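Local coordinates for protein anti-H(O) lectin I (Ulex europaeus, PDB 1JXN) that binds carbohydrate as an L-fucose-specific legume lectin that carries calcium and manganese ions, at residues 164-169 and 185-190; 73-78 and 227-232; 154-159 and 194-199; 33-38 and 223-228. One frame throughout, in Å; residues are numbered along the deposited sequence.

Contact 1. Residues 164-169 and 185-190; sequences LNNVAN and LTYPSD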
loop_
_atom_site.group_PDB
_atom_site.type_symbol
_atom_site.label_atom_id
_atom_site.label_comp_id
_atom_site.label_asym_id
_atom_site.label_seq_id
_atom_site.Cartn_x
_atom_site.Cartn_y
_atom_site.Cartn_z
ATOM N N LEU A 164 -29.394 1.965 7.689
ATOM C CA LEU A 164 -28.213 1.951 8.543
ATOM C C LEU A 164 -28.476 0.968 9.682
ATOM O O LEU A 164 -27.555 0.390 10.268
ATOM C CB LEU A 164 -27.931 3.359 9.094
ATOM C CG LEU A 164 -26.770 3.505 10.083
ATOM C CD1 LEU A 164 -25.462 3.020 9.459
ATOM C CD2 LEU A 164 -26.662 4.958 10.516
ATOM N N ASN A 165 -29.764 0.772 9.952
ATOM C CA ASN A 165 -30.251 -0.131 10.993
ATOM C C ASN A 165 -29.830 -1.583 10.756
ATOM O O ASN A 165 -29.822 -2.384 11.686
ATOM C CB ASN A 165 -31.785 -0.012 11.123
ATOM C CG ASN A 165 -32.458 0.570 9.856
ATOM O OD1 ASN A 165 -32.305 1.754 9.539
ATOM N ND2 ASN A 165 -33.230 -0.266 9.150
ATOM N N ASN A 166 -29.449 -1.923 9.527
ATOM C CA ASN A 166 -29.028 -3.289 9.238
ATOM C C ASN A 166 -27.659 -3.436 8.614
ATOM O O ASN A 166 -27.524 -3.858 7.458
ATOM C CB ASN A 166 -30.084 -4.044 8.428
ATOM C CG ASN A 166 -31.185 -4.620 9.311
ATOM O OD1 ASN A 166 -32.286 -4.088 9.362
ATOM N ND2 ASN A 166 -30.878 -5.705 10.024
ATOM N N VAL A 167 -26.640 -3.093 9.398
ATOM C CA VAL A 167 -25.258 -3.213 8.947
ATOM C C VAL A 167 -24.881 -4.696 8.791
ATOM O O VAL A 167 -25.309 -5.560 9.572
ATOM C CB VAL A 167 -24.280 -2.508 9.917
ATOM C CG1 VAL A 167 -22.829 -2.795 9.522
ATOM C CG2 VAL A 167 -24.546 -1.021 9.906
ATOM N N ALA A 168 -24.123 -4.990 7.745
ATOM C CA ALA A 168 -23.695 -6.353 7.490
ATOM C C ALA A 168 -22.169 -6.453 7.538
ATOM O O ALA A 168 -21.460 -5.588 7.017
ATOM C CB ALA A 168 -24.228 -6.817 6.142
ATOM N N ASN A 169 -21.678 -7.493 8.205
ATOM C CA ASN A 169 -20.248 -7.747 8.320
ATOM C C ASN A 169 -19.854 -8.855 7.362
ATOM O O ASN A 169 -20.378 -9.969 7.426
ATOM C CB ASN A 169 -19.873 -8.207 9.728
ATOM C CG ASN A 169 -20.190 -7.185 10.778
ATOM O OD1 ASN A 169 -20.444 -7.530 11.925
ATOM N ND2 ASN A 169 -20.191 -5.920 10.399
ATOM N N LEU A 185 -21.581 -13.472 4.885
ATOM C CA LEU A 185 -22.244 -12.237 5.266
ATOM C C LEU A 185 -22.977 -12.550 6.553
ATOM O O LEU A 185 -23.624 -13.588 6.664
ATOM C CB LEU A 185 -23.224 -11.758 4.199
ATOM C CG LEU A 185 -24.038 -10.502 4.532
ATOM C CD1 LEU A 185 -24.540 -9.845 3.263
ATOM C CD2 LEU A 185 -25.205 -10.825 5.451
ATOM N N THR A 186 -22.853 -11.667 7.534
ATOM C CA THR A 186 -23.513 -11.864 8.819
ATOM C C THR A 186 -24.162 -10.594 9.308
ATOM O O THR A 186 -23.487 -9.590 9.475
ATOM C CB THR A 186 -22.522 -12.310 9.905
ATOM O OG1 THR A 186 -21.958 -13.567 9.545
ATOM C CG2 THR A 186 -23.212 -12.447 11.248
ATOM N N TYR A 187 -25.474 -10.623 9.512
ATOM C CA TYR A 187 -26.171 -9.456 10.058
ATOM C C TYR A 187 -25.986 -9.613 11.563
ATOM O O TYR A 187 -26.482 -10.574 12.151
ATOM C CB TYR A 187 -27.658 -9.452 9.702
ATOM C CG TYR A 187 -27.936 -9.079 8.266
ATOM C CD1 TYR A 187 -27.706 -7.782 7.808
ATOM C CD2 TYR A 187 -28.422 -10.020 7.361
ATOM C CE1 TYR A 187 -27.953 -7.437 6.484
ATOM C CE2 TYR A 187 -28.671 -9.684 6.046
ATOM C CZ TYR A 187 -28.438 -8.403 5.614
ATOM O OH TYR A 187 -28.696 -8.094 4.302
ATOM N N PRO A 188 -25.181 -8.724 12.182
ATOM C CA PRO A 188 -24.913 -8.774 13.628
ATOM C C PRO A 188 -26.126 -8.601 14.552
ATOM O O PRO A 188 -26.137 -9.119 15.682
ATOM C CB PRO A 188 -23.870 -7.667 13.821
ATOM C CG PRO A 188 -24.177 -6.696 12.684
ATOM C CD PRO A 188 -24.443 -7.617 11.537
ATOM N N SER A 189 -27.152 -7.900 14.075
ATOM C CA SER A 189 -28.339 -7.664 14.886
ATOM C C SER A 189 -28.965 -8.962 15.366
ATOM O O SER A 189 -29.491 -9.021 16.474
ATOM C CB SER A 189 -29.370 -6.803 14.130
ATOM O OG SER A 189 -29.651 -7.294 12.825
ATOM N N ASP A 190 -28.766 -10.029 14.589
ATOM C CA ASP A 190 -29.350 -11.335 14.906
ATOM C C ASP A 190 -28.538 -12.538 14.444
ATOM O O ASP A 190 -29.061 -13.650 14.405
ATOM C CB ASP A 190 -30.709 -11.412 14.237
ATOM C CG ASP A 190 -30.648 -11.025 12.779
ATOM O OD1 ASP A 190 -31.632 -10.458 12.273
ATOM O OD2 ASP A 190 -29.600 -11.260 12.145
HETATM O O HOH W 1 -19.767 -12.688 7.816
#
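Ala-168 rests its methyl group against two side chains of strand 180-187: CB lies 3.8 Å from Tyr-187 CE1 and 4.0 Å from Leu-185 CG. Leu-185 in turn places CD2 over one face of the Tyr-187 ring, offset toward the rim. The CD1-CE1 edge of the ring faces 164-169, and Asn-166 O and Val-167 O lie near the ring plane, Val-167 O 3.7 Å from Tyr-187 CD1. With CG beside the backbone N (chi1 -75°), the ring is brought alongside Ala-168, oblique to its methyl; its OH is hydrogen-bonded to Trp-158 NE1. Pro-188 CD stands 3.0 Å from Val-167 O, while the Asn-169 side chain crosses the proline at a slant, OD1 3.9 Å from Pro-188 CG. The backbones meet as an antiparallel hydrogen-bonded pair, Asn-169 with Thr-186: Asn-169 N gives a nearly straight bond to Thr-186 O (3.0 Å, 174°), and Thr-186 N returns a more bent one to Asn-169 O (147°). A water also donates to Asn-169 O and is hydrogen-bonded to Thr-186 OG1. This end of the hairpin thus combines a water-bridged polar pair with an apolar patch of alanine, leucine and tyrosine.

Contact 2. Residues 73-78 and 227-232; sequences SFFMET and EVLNWY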
loop_
_atom_site.group_PDB
_atom_site.type_symbol
_atom_site.label_atom_id
_atom_site.label_comp_id
_atom_site.label_asym_id
_atom_site.label_seq_id
_atom_site.Cartn_x
_atom_site.Cartn_y
_atom_site.Cartn_z
ATOM N N SER A 73 -17.592 -3.913 6.895
ATOM C CA SER A 73 -19.009 -3.823 7.216
ATOM C C SER A 73 -19.579 -2.820 6.240
ATOM O O SER A 73 -18.934 -1.815 5.982
ATOM C CB SER A 73 -19.210 -3.287 8.626
ATOM O OG SER A 73 -18.517 -4.063 9.575
ATOM N N PHE A 74 -20.742 -3.097 5.663
ATOM C CA PHE A 74 -21.357 -2.148 4.742
ATOM C C PHE A 74 -22.843 -2.107 5.043
ATOM O O PHE A 74 -23.345 -2.942 5.796
ATOM C CB PHE A 74 -21.128 -2.555 3.283
ATOM C CG PHE A 74 -21.878 -3.795 2.863
ATOM C CD1 PHE A 74 -23.173 -3.705 2.339
ATOM C CD2 PHE A 74 -21.301 -5.060 3.000
ATOM C CE1 PHE A 74 -23.880 -4.858 1.963
ATOM C CE2 PHE A 74 -21.998 -6.218 2.622
ATOM C CZ PHE A 74 -23.291 -6.117 2.106
ATOM N N PHE A 75 -23.528 -1.099 4.529
ATOM C CA PHE A 75 -24.971 -0.995 4.710
ATOM C C PHE A 75 -25.488 -0.400 3.412
ATOM O O PHE A 75 -24.696 0.059 2.591
ATOM C CB PHE A 75 -25.391 -0.184 5.974
ATOM C CG PHE A 75 -25.028 1.291 5.935
ATOM C CD1 PHE A 75 -23.789 1.734 6.422
ATOM C CD2 PHE A 75 -25.923 2.235 5.415
ATOM C CE1 PHE A 75 -23.446 3.092 6.391
ATOM C CE2 PHE A 75 -25.595 3.593 5.377
ATOM C CZ PHE A 75 -24.350 4.030 5.867
ATOM N N MET A 76 -26.791 -0.492 3.178
ATOM C CA MET A 76 -27.372 0.025 1.946
ATOM C C MET A 76 -28.543 0.897 2.316
ATOM O O MET A 76 -29.135 0.731 3.364
ATOM C CB MET A 76 -27.865 -1.118 1.056
ATOM C CG MET A 76 -26.908 -2.295 0.910
ATOM S SD MET A 76 -27.604 -3.554 -0.164
ATOM C CE MET A 76 -28.753 -4.348 0.918
ATOM N N GLU A 77 -28.865 1.848 1.461
ATOM C CA GLU A 77 -29.974 2.741 1.727
ATOM C C GLU A 77 -30.754 2.963 0.452
ATOM O O GLU A 77 -30.171 3.186 -0.619
ATOM C CB GLU A 77 -29.470 4.095 2.252
ATOM C CG GLU A 77 -28.712 4.032 3.572
ATOM C CD GLU A 77 -28.083 5.356 3.945
ATOM O OE1 GLU A 77 -27.385 5.971 3.093
ATOM O OE2 GLU A 77 -28.286 5.776 5.102
ATOM N N THR A 78 -32.074 2.863 0.562
ATOM C CA THR A 78 -32.952 3.077 -0.578
ATOM C C THR A 78 -34.183 3.845 -0.086
ATOM O O THR A 78 -34.564 3.753 1.091
ATOM C CB THR A 78 -33.314 1.719 -1.289
ATOM O OG1 THR A 78 -33.932 1.970 -2.559
ATOM C CG2 THR A 78 -34.241 0.880 -0.452
ATOM N N GLU A 227 -22.631 1.408 0.604
ATOM C CA GLU A 227 -21.448 1.996 1.222
ATOM C C GLU A 227 -20.713 1.205 2.304
ATOM O O GLU A 227 -21.326 0.628 3.213
ATOM C CB GLU A 227 -21.759 3.411 1.716
ATOM C CG GLU A 227 -23.182 3.656 2.213
ATOM C CD GLU A 227 -23.779 4.952 1.671
ATOM O OE1 GLU A 227 -24.628 5.566 2.349
ATOM O OE2 GLU A 227 -23.410 5.352 0.547
ATOM N N VAL A 228 -19.383 1.217 2.198
ATOM C CA VAL A 228 -18.470 0.534 3.115
ATOM C C VAL A 228 -18.211 1.359 4.390
ATOM O O VAL A 228 -17.901 2.550 4.328
ATOM C CB VAL A 228 -17.135 0.209 2.398
ATOM C CG1 VAL A 228 -16.204 -0.583 3.305
ATOM C CG2 VAL A 228 -17.410 -0.551 1.108
ATOM N N LEU A 229 -18.307 0.690 5.534
ATOM C CA LEU A 229 -18.138 1.299 6.850
ATOM C C LEU A 229 -16.714 1.224 7.407
ATOM O O LEU A 229 -16.323 2.021 8.262
ATOM C CB LEU A 229 -19.106 0.652 7.829
ATOM C CG LEU A 229 -19.560 1.540 8.970
ATOM C CD1 LEU A 229 -20.337 2.697 8.398
ATOM C CD2 LEU A 229 -20.404 0.746 9.932
ATOM N N ASN A 230 -15.947 0.261 6.916
ATOM C CA ASN A 230 -14.566 0.063 7.338
ATOM C C ASN A 230 -13.984 -1.029 6.447
ATOM O O ASN A 230 -14.684 -1.564 5.592
ATOM C CB ASN A 230 -14.515 -0.359 8.812
ATOM C CG ASN A 230 -15.299 -1.617 9.073
ATOM O OD1 ASN A 230 -16.449 -1.566 9.473
ATOM N ND2 ASN A 230 -14.678 -2.766 8.813
ATOM N N TRP A 231 -12.724 -1.387 6.662
ATOM C CA TRP A 231 -12.088 -2.404 5.830
ATOM C C TRP A 231 -10.796 -2.917 6.446
ATOM O O TRP A 231 -10.035 -2.172 7.068
ATOM C CB TRP A 231 -11.803 -1.825 4.438
ATOM C CG TRP A 231 -11.227 -2.789 3.410
ATOM C CD1 TRP A 231 -11.182 -4.158 3.487
ATOM C CD2 TRP A 231 -10.684 -2.439 2.122
ATOM N NE1 TRP A 231 -10.658 -4.677 2.328
ATOM C CE2 TRP A 231 -10.346 -3.651 1.472
ATOM C CE3 TRP A 231 -10.459 -1.224 1.452
ATOM C CZ2 TRP A 231 -9.794 -3.681 0.188
ATOM C CZ3 TRP A 231 -9.917 -1.251 0.179
ATOM C CH2 TRP A 231 -9.589 -2.472 -0.442
ATOM N N TYR A 232 -10.562 -4.208 6.265
ATOM C CA TYR A 232 -9.377 -4.865 6.774
ATOM C C TYR A 232 -8.906 -5.793 5.679
ATOM O O TYR A 232 -9.703 -6.276 4.882
ATOM C CB TYR A 232 -9.707 -5.661 8.025
ATOM C CG TYR A 232 -8.580 -6.545 8.492
ATOM C CD1 TYR A 232 -7.507 -6.020 9.205
ATOM C CD2 TYR A 232 -8.586 -7.914 8.219
ATOM C CE1 TYR A 232 -6.465 -6.834 9.633
ATOM C CE2 TYR A 232 -7.558 -8.734 8.637
ATOM C CZ TYR A 232 -6.502 -8.191 9.344
ATOM O OH TYR A 232 -5.471 -8.999 9.759
#
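The Phe-75 ring carries Glu-227 CG over one face, at 4.1 Å from the ring centroid and 21° off the normal, which meets the geometry of a CH-pi contact. At its edge, in the ring plane, lie Glu-77 CG and Leu-229 CD1, the latter 3.7 Å from Phe-75 CE1. Phe-75 holds CG between its backbone N and carbonyl carbon (chi1 66°), which stands the ring up beside the neighbouring strand. The Glu-227 carboxylate is turned 81° from the ring plane, its chain bent at chi2. Its OE1 comes 2.9 Å from Glu-77 OE1, the two side chains crossing at about a right angle; two acceptors this close suggest that a proton may be shared there. Glu-227 OE2 has its own partner in Thr-225 OG1. The strands themselves are antiparallel. Phe-75 and Glu-227 form the hydrogen-bonded pair, linked by Phe-75 N to Glu-227 O (3.1 Å) and, nearly straight, by Glu-227 N to Phe-75 O (3.2 Å); Phe-74 and Val-228 form the non-hydrogen-bonded pair. Beyond it Leu-229 N reaches Ser-73 O at 2.6 Å, and Ser-73 OG donates a weak bond to Asn-230 OD1. On the sheet face opposite Phe-75, the Phe-74 ring meets Phe-126 edge-to-face, and so packs against strand 122-127 of the seven-stranded sheet. Strand 67-78 is flanked by strand 168-175, through Phe-74 and Ala-168, while strand 224-236 has strand 32-33 beyond it, joined through Val-228 and Leu-32.

Contact 3. Residues 154-159 and 194-199; sequences NAERWN and ISVTSI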
loop_
_atom_site.group_PDB
_atom_site.type_symbol
_atom_site.label_atom_id
_atom_site.label_comp_id
_atom_site.label_asym_id
_atom_site.label_seq_id
_atom_site.Cartn_x
_atom_site.Cartn_y
_atom_site.Cartn_z
ATOM N N ASN A 154 -20.736 -20.333 -8.206
ATOM C CA ASN A 154 -21.589 -20.835 -7.146
ATOM C C ASN A 154 -22.190 -19.597 -6.456
ATOM O O ASN A 154 -21.554 -18.535 -6.425
ATOM C CB ASN A 154 -20.768 -21.659 -6.160
ATOM C CG ASN A 154 -21.558 -22.056 -4.933
ATOM O OD1 ASN A 154 -22.777 -22.186 -4.989
ATOM N ND2 ASN A 154 -20.871 -22.232 -3.812
ATOM N N ALA A 155 -23.414 -19.726 -5.937
ATOM C CA ALA A 155 -24.100 -18.618 -5.266
ATOM C C ALA A 155 -24.970 -19.078 -4.093
ATOM O O ALA A 155 -25.160 -20.277 -3.887
ATOM C CB ALA A 155 -24.935 -17.837 -6.268
ATOM N N GLU A 156 -25.446 -18.127 -3.297
ATOM C CA GLU A 156 -26.297 -18.428 -2.159
ATOM C C GLU A 156 -27.363 -17.375 -1.934
ATOM O O GLU A 156 -27.052 -16.188 -1.816
ATOM C CB GLU A 156 -25.479 -18.579 -0.878
ATOM C CG GLU A 156 -24.539 -19.792 -0.868
ATOM C CD GLU A 156 -25.267 -21.126 -1.051
ATOM O OE1 GLU A 156 -26.383 -21.280 -0.488
ATOM O OE2 GLU A 156 -24.719 -22.015 -1.752
ATOM N N ARG A 157 -28.612 -17.831 -1.804
ATOM C CA ARG A 157 -29.768 -16.950 -1.576
ATOM C C ARG A 157 -29.582 -16.035 -0.364
ATOM O O ARG A 157 -29.395 -16.483 0.771
ATOM C CB ARG A 157 -31.064 -17.769 -1.418
ATOM C CG ARG A 157 -32.347 -16.926 -1.293
ATOM C CD ARG A 157 -33.613 -17.781 -1.114
ATOM N NE ARG A 157 -34.787 -16.943 -0.835
ATOM C CZ ARG A 157 -35.852 -16.833 -1.633
ATOM N NH1 ARG A 157 -35.920 -17.516 -2.774
ATOM N NH2 ARG A 157 -36.831 -15.995 -1.315
ATOM N N TRP A 158 -29.662 -14.743 -0.633
ATOM C CA TRP A 158 -29.493 -13.723 0.382
ATOM C C TRP A 158 -30.765 -12.887 0.543
ATOM O O TRP A 158 -31.271 -12.308 -0.423
ATOM C CB TRP A 158 -28.315 -12.827 -0.022
ATOM C CG TRP A 158 -28.140 -11.565 0.775
ATOM C CD1 TRP A 158 -28.332 -11.401 2.113
ATOM C CD2 TRP A 158 -27.692 -10.298 0.271
ATOM N NE1 TRP A 158 -28.026 -10.113 2.479
ATOM C CE2 TRP A 158 -27.631 -9.415 1.374
ATOM C CE3 TRP A 158 -27.334 -9.826 -0.996
ATOM C CZ2 TRP A 158 -27.223 -8.081 1.244
ATOM C CZ3 TRP A 158 -26.928 -8.493 -1.127
ATOM C CH2 TRP A 158 -26.876 -7.639 -0.009
ATOM N N ASN A 159 -31.311 -12.877 1.755
ATOM C CA ASN A 159 -32.485 -12.064 2.048
ATOM C C ASN A 159 -31.926 -10.727 2.523
ATOM O O ASN A 159 -31.591 -10.542 3.693
ATOM C CB ASN A 159 -33.366 -12.725 3.121
ATOM C CG ASN A 159 -33.920 -14.076 2.678
ATOM O OD1 ASN A 159 -34.016 -15.006 3.474
ATOM N ND2 ASN A 159 -34.282 -14.189 1.400
ATOM N N ILE A 194 -24.713 -16.273 6.333
ATOM C CA ILE A 194 -24.846 -16.905 5.034
ATOM C C ILE A 194 -23.411 -16.940 4.492
ATOM O O ILE A 194 -22.591 -16.091 4.853
ATOM C CB ILE A 194 -25.755 -16.061 4.101
ATOM C CG1 ILE A 194 -25.971 -16.762 2.762
ATOM C CG2 ILE A 194 -25.142 -14.709 3.852
ATOM C CD1 ILE A 194 -26.562 -15.849 1.660
ATOM N N SER A 195 -23.077 -17.943 3.693
ATOM C CA SER A 195 -21.737 -18.012 3.144
ATOM C C SER A 195 -21.719 -18.810 1.865
ATOM O O SER A 195 -22.506 -19.729 1.692
ATOM C CB SER A 195 -20.775 -18.648 4.145
ATOM O OG SER A 195 -20.879 -20.061 4.119
ATOM N N VAL A 196 -20.815 -18.433 0.972
ATOM C CA VAL A 196 -20.626 -19.105 -0.297
ATOM C C VAL A 196 -19.143 -19.453 -0.382
ATOM O O VAL A 196 -18.286 -18.607 -0.162
ATOM C CB VAL A 196 -21.060 -18.209 -1.481
ATOM C CG1 VAL A 196 -20.245 -16.938 -1.535
ATOM C CG2 VAL A 196 -20.952 -18.973 -2.788
ATOM N N THR A 197 -18.858 -20.725 -0.628
ATOM C CA THR A 197 -17.499 -21.233 -0.741
ATOM C C THR A 197 -17.217 -21.588 -2.195
ATOM O O THR A 197 -18.127 -21.592 -3.012
ATOM C CB THR A 197 -17.357 -22.476 0.132
ATOM O OG1 THR A 197 -17.570 -22.099 1.498
ATOM C CG2 THR A 197 -15.988 -23.111 -0.012
ATOM N N SER A 198 -15.955 -21.793 -2.544
ATOM C CA SER A 198 -15.611 -22.179 -3.907
ATOM C C SER A 198 -14.133 -22.439 -4.037
ATOM O O SER A 198 -13.346 -21.922 -3.269
ATOM C CB SER A 198 -16.030 -21.113 -4.911
ATOM O OG SER A 198 -16.071 -21.643 -6.224
ATOM N N ILE A 199 -13.752 -23.285 -4.982
ATOM C CA ILE A 199 -12.337 -23.568 -5.181
ATOM C C ILE A 199 -11.912 -23.024 -6.540
ATOM O O ILE A 199 -12.309 -23.548 -7.580
ATOM C CB ILE A 199 -12.018 -25.075 -5.050
ATOM C CG1 ILE A 199 -12.272 -25.563 -3.618
ATOM C CG2 ILE A 199 -10.562 -25.341 -5.401
ATOM C CD1 ILE A 199 -13.730 -25.802 -3.267
#
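Ile-194 leads from strand 192-199 with its delta methyl, which reaches the backbone at the end of strand 154-157: CD1 is 3.5 Å from Glu-156 O, 3.9 Å from Trp-158 CB and, in a tight approach, 3.0 Å from Arg-157 O. CG1 anti to the backbone N (chi1 -176°) and an extended chi2 carry the methyl that far across. Ser-195 points its side chain away and contributes its carbonyl, against which Glu-156 CG lies at 3.3 Å (to Ser-195 O). Val-196 faces strand 154-157 again. Its CB meets Glu-156 CG at 3.9 Å, the two side chains crossing at a slant, and its CG2 runs past Asn-154, 3.4 Å from ND2. At Thr-197 the backbone O accepts a hydrogen bond from Asn-154 ND2 (2.9 Å, 154°) and lies close to the amide plane. No backbone bond joins the segments; their strand axes approach to 6.5 Å and run at 171°, antiparallel. Strand 154-157 is an outermost strand of the seven-stranded sheet, hydrogen-bonded to strand 142-147, whereas strand 192-199 belongs to the other sheet beside strand 180-187. The contact therefore joins margins of the two sheets of the legume lectin sandwich, with Ile-143 of strand 142-147 touching both Ile-194 and Val-196.

Contact 4. Residues 33-38 and 223-228; sequences QLNKVG and QATHEV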
loop_
_atom_site.group_PDB
_atom_site.type_symbol
_atom_site.label_atom_id
_atom_site.label_comp_id
_atom_site.label_asym_id
_atom_site.label_seq_id
_atom_site.Cartn_x
_atom_site.Cartn_y
_atom_site.Cartn_z
ATOM N N GLN A 33 -18.563 5.613 0.038
ATOM C CA GLN A 33 -19.726 5.401 -0.815
ATOM C C GLN A 33 -19.304 4.931 -2.202
ATOM O O GLN A 33 -18.574 5.623 -2.901
ATOM C CB GLN A 33 -20.540 6.678 -0.924
ATOM C CG GLN A 33 -21.688 6.584 -1.904
ATOM C CD GLN A 33 -22.431 7.885 -2.036
ATOM O OE1 GLN A 33 -23.129 8.306 -1.116
ATOM N NE2 GLN A 33 -22.283 8.538 -3.184
ATOM N N LEU A 34 -19.822 3.773 -2.609
ATOM C CA LEU A 34 -19.479 3.146 -3.889
ATOM C C LEU A 34 -20.240 3.592 -5.126
ATOM O O LEU A 34 -19.755 3.426 -6.246
ATOM C CB LEU A 34 -19.560 1.626 -3.755
ATOM C CG LEU A 34 -18.631 1.064 -2.678
ATOM C CD1 LEU A 34 -18.974 -0.396 -2.397
ATOM C CD2 LEU A 34 -17.185 1.253 -3.112
ATOM N N ASN A 35 -21.444 4.121 -4.933
ATOM C CA ASN A 35 -22.252 4.605 -6.055
ATOM C C ASN A 35 -23.200 5.721 -5.602
ATOM O O ASN A 35 -23.724 5.703 -4.486
ATOM C CB ASN A 35 -23.048 3.459 -6.698
ATOM C CG ASN A 35 -24.161 2.945 -5.803
ATOM O OD1 ASN A 35 -23.922 2.356 -4.736
ATOM N ND2 ASN A 35 -25.395 3.222 -6.208
ATOM N N LYS A 36 -23.404 6.712 -6.457
ATOM C CA LYS A 36 -24.292 7.814 -6.111
ATOM C C LYS A 36 -25.681 7.595 -6.693
ATOM O O LYS A 36 -25.815 7.039 -7.793
ATOM C CB LYS A 36 -23.744 9.128 -6.654
ATOM C CG LYS A 36 -22.525 9.669 -5.933
ATOM C CD LYS A 36 -22.014 10.881 -6.680
ATOM C CE LYS A 36 -20.951 11.629 -5.915
ATOM N NZ LYS A 36 -20.346 12.669 -6.797
ATOM N N VAL A 37 -26.703 8.061 -5.970
ATOM C CA VAL A 37 -28.095 7.955 -6.411
ATOM C C VAL A 37 -28.707 9.331 -6.612
ATOM O O VAL A 37 -28.099 10.343 -6.268
ATOM C CB VAL A 37 -28.974 7.157 -5.432
ATOM C CG1 VAL A 37 -28.588 5.670 -5.454
ATOM C CG2 VAL A 37 -28.859 7.730 -4.035
ATOM N N GLY A 38 -29.889 9.365 -7.220
ATOM C CA GLY A 38 -30.578 10.618 -7.472
ATOM C C GLY A 38 -30.529 10.984 -8.942
ATOM O O GLY A 38 -30.314 10.127 -9.803
ATOM N N GLN A 223 -33.109 2.746 -7.709
ATOM C CA GLN A 223 -31.890 3.270 -7.089
ATOM C C GLN A 223 -31.706 3.046 -5.594
ATOM O O GLN A 223 -32.658 3.105 -4.814
ATOM C CB GLN A 223 -31.723 4.751 -7.413
ATOM C CG GLN A 223 -31.476 5.022 -8.896
ATOM C CD GLN A 223 -31.026 6.444 -9.170
ATOM O OE1 GLN A 223 -31.343 7.357 -8.418
ATOM N NE2 GLN A 223 -30.287 6.636 -10.262
ATOM N N ALA A 224 -30.461 2.772 -5.217
ATOM C CA ALA A 224 -30.055 2.551 -3.825
ATOM C C ALA A 224 -28.547 2.745 -3.785
ATOM O O ALA A 224 -27.861 2.497 -4.786
ATOM C CB ALA A 224 -30.383 1.134 -3.387
ATOM N N THR A 225 -28.028 3.234 -2.664
ATOM C CA THR A 225 -26.586 3.409 -2.544
ATOM C C THR A 225 -25.993 2.304 -1.665
ATOM O O THR A 225 -26.640 1.819 -0.722
ATOM C CB THR A 225 -26.170 4.815 -2.025
ATOM O OG1 THR A 225 -24.740 4.892 -1.983
ATOM C CG2 THR A 225 -26.729 5.090 -0.627
ATOM N N HIS A 226 -24.766 1.906 -1.990
ATOM C CA HIS A 226 -24.079 0.845 -1.275
ATOM C C HIS A 226 -22.795 1.442 -0.717
ATOM O O HIS A 226 -21.958 1.922 -1.478
ATOM C CB HIS A 226 -23.778 -0.287 -2.259
ATOM C CG HIS A 226 -24.943 -0.639 -3.139
ATOM N ND1 HIS A 226 -25.226 0.045 -4.302
ATOM C CD2 HIS A 226 -25.923 -1.561 -3.000
ATOM C CE1 HIS A 226 -26.336 -0.430 -4.836
ATOM N NE2 HIS A 226 -26.777 -1.409 -4.065
ATOM N N GLU A 227 -22.631 1.408 0.604
ATOM C CA GLU A 227 -21.448 1.996 1.222
ATOM C C GLU A 227 -20.713 1.205 2.304
ATOM O O GLU A 227 -21.326 0.628 3.213
ATOM C CB GLU A 227 -21.759 3.411 1.716
ATOM C CG GLU A 227 -23.182 3.656 2.213
ATOM C CD GLU A 227 -23.779 4.952 1.671
ATOM O OE1 GLU A 227 -24.628 5.566 2.349
ATOM O OE2 GLU A 227 -23.410 5.352 0.547
ATOM N N VAL A 228 -19.383 1.217 2.198
ATOM C CA VAL A 228 -18.470 0.534 3.115
ATOM C C VAL A 228 -18.211 1.359 4.390
ATOM O O VAL A 228 -17.901 2.550 4.328
ATOM C CB VAL A 228 -17.135 0.209 2.398
ATOM C CG1 VAL A 228 -16.204 -0.583 3.305
ATOM C CG2 VAL A 228 -17.410 -0.551 1.108
#
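A strand edge of the legume lectin fold is continued here by a loop: after the antiparallel non-hydrogen-bonded pair Gln-33 with Glu-227, the chain from Leu-34 to Gly-38 follows strand 224-236 mainly through side-chain bonds. Asn-35 does most of this work. With CG between its backbone N and carbonyl carbon (chi1 70°), its amide turns to the strand, where OD1 accepts from both His-226 N (2.9 Å) and His-226 ND1 (2.7 Å), while ND2 donates to Ala-224 O at 2.9 Å and 171°, almost in the amide plane. The ND1 donor sits above the Asn-35 carbonyl plane, 42° out of it, yet OD1 lies near the plane of the imidazole, at its edge; amide and ring are moderately turned against each other. Three bonds thus fix the amide's rotation, and they are consistent with a proton on ND1. Leu-34 N adds a backbone bond to His-226 O (3.0 Å), and Leu-34 CD1 packs on Val-228 CG2 at 3.8 Å. Gln-33 lies alongside Glu-227, pointing the same way, amide and carboxylate nearly coplanar. At the other end Gln-223 OE1 receives Gly-38 N at 2.8 Å, and Val-37 CG1 rests 3.8 Å from Gln-223 CB. On its other edge strand 224-236 is hydrogen-bonded to strand 67-78, through Thr-225 and Glu-77. Strand 209-219 of the second sheet lies against the contact, Phe-214 touching Leu-34 and Val-228, and Thr-218 touching Asn-35 and Gln-223.

Overall arrangement
All four contacts involve the larger, curled sheet of the legume lectin sandwich, and contact 3 ties it to an outermost strand of the seven-stranded sheet. Contacts 2 and 4 share Glu-227 and Val-228 on strand 224-236, with centres about 10 Å apart; contact 1 is also about 10 Å from contact 2, through neighbouring strands 168-175 and 67-78. Contacts 3 and 4 lie farthest apart, about 23 Å between centres. Along the chain, contact 1 lies inside contact 3, which lies inside the loops closed by both contact 2 and contact 4; the last two end on overlapping segments. Strands distant in sequence thereby become neighbours, joining the sheets of the sandwich.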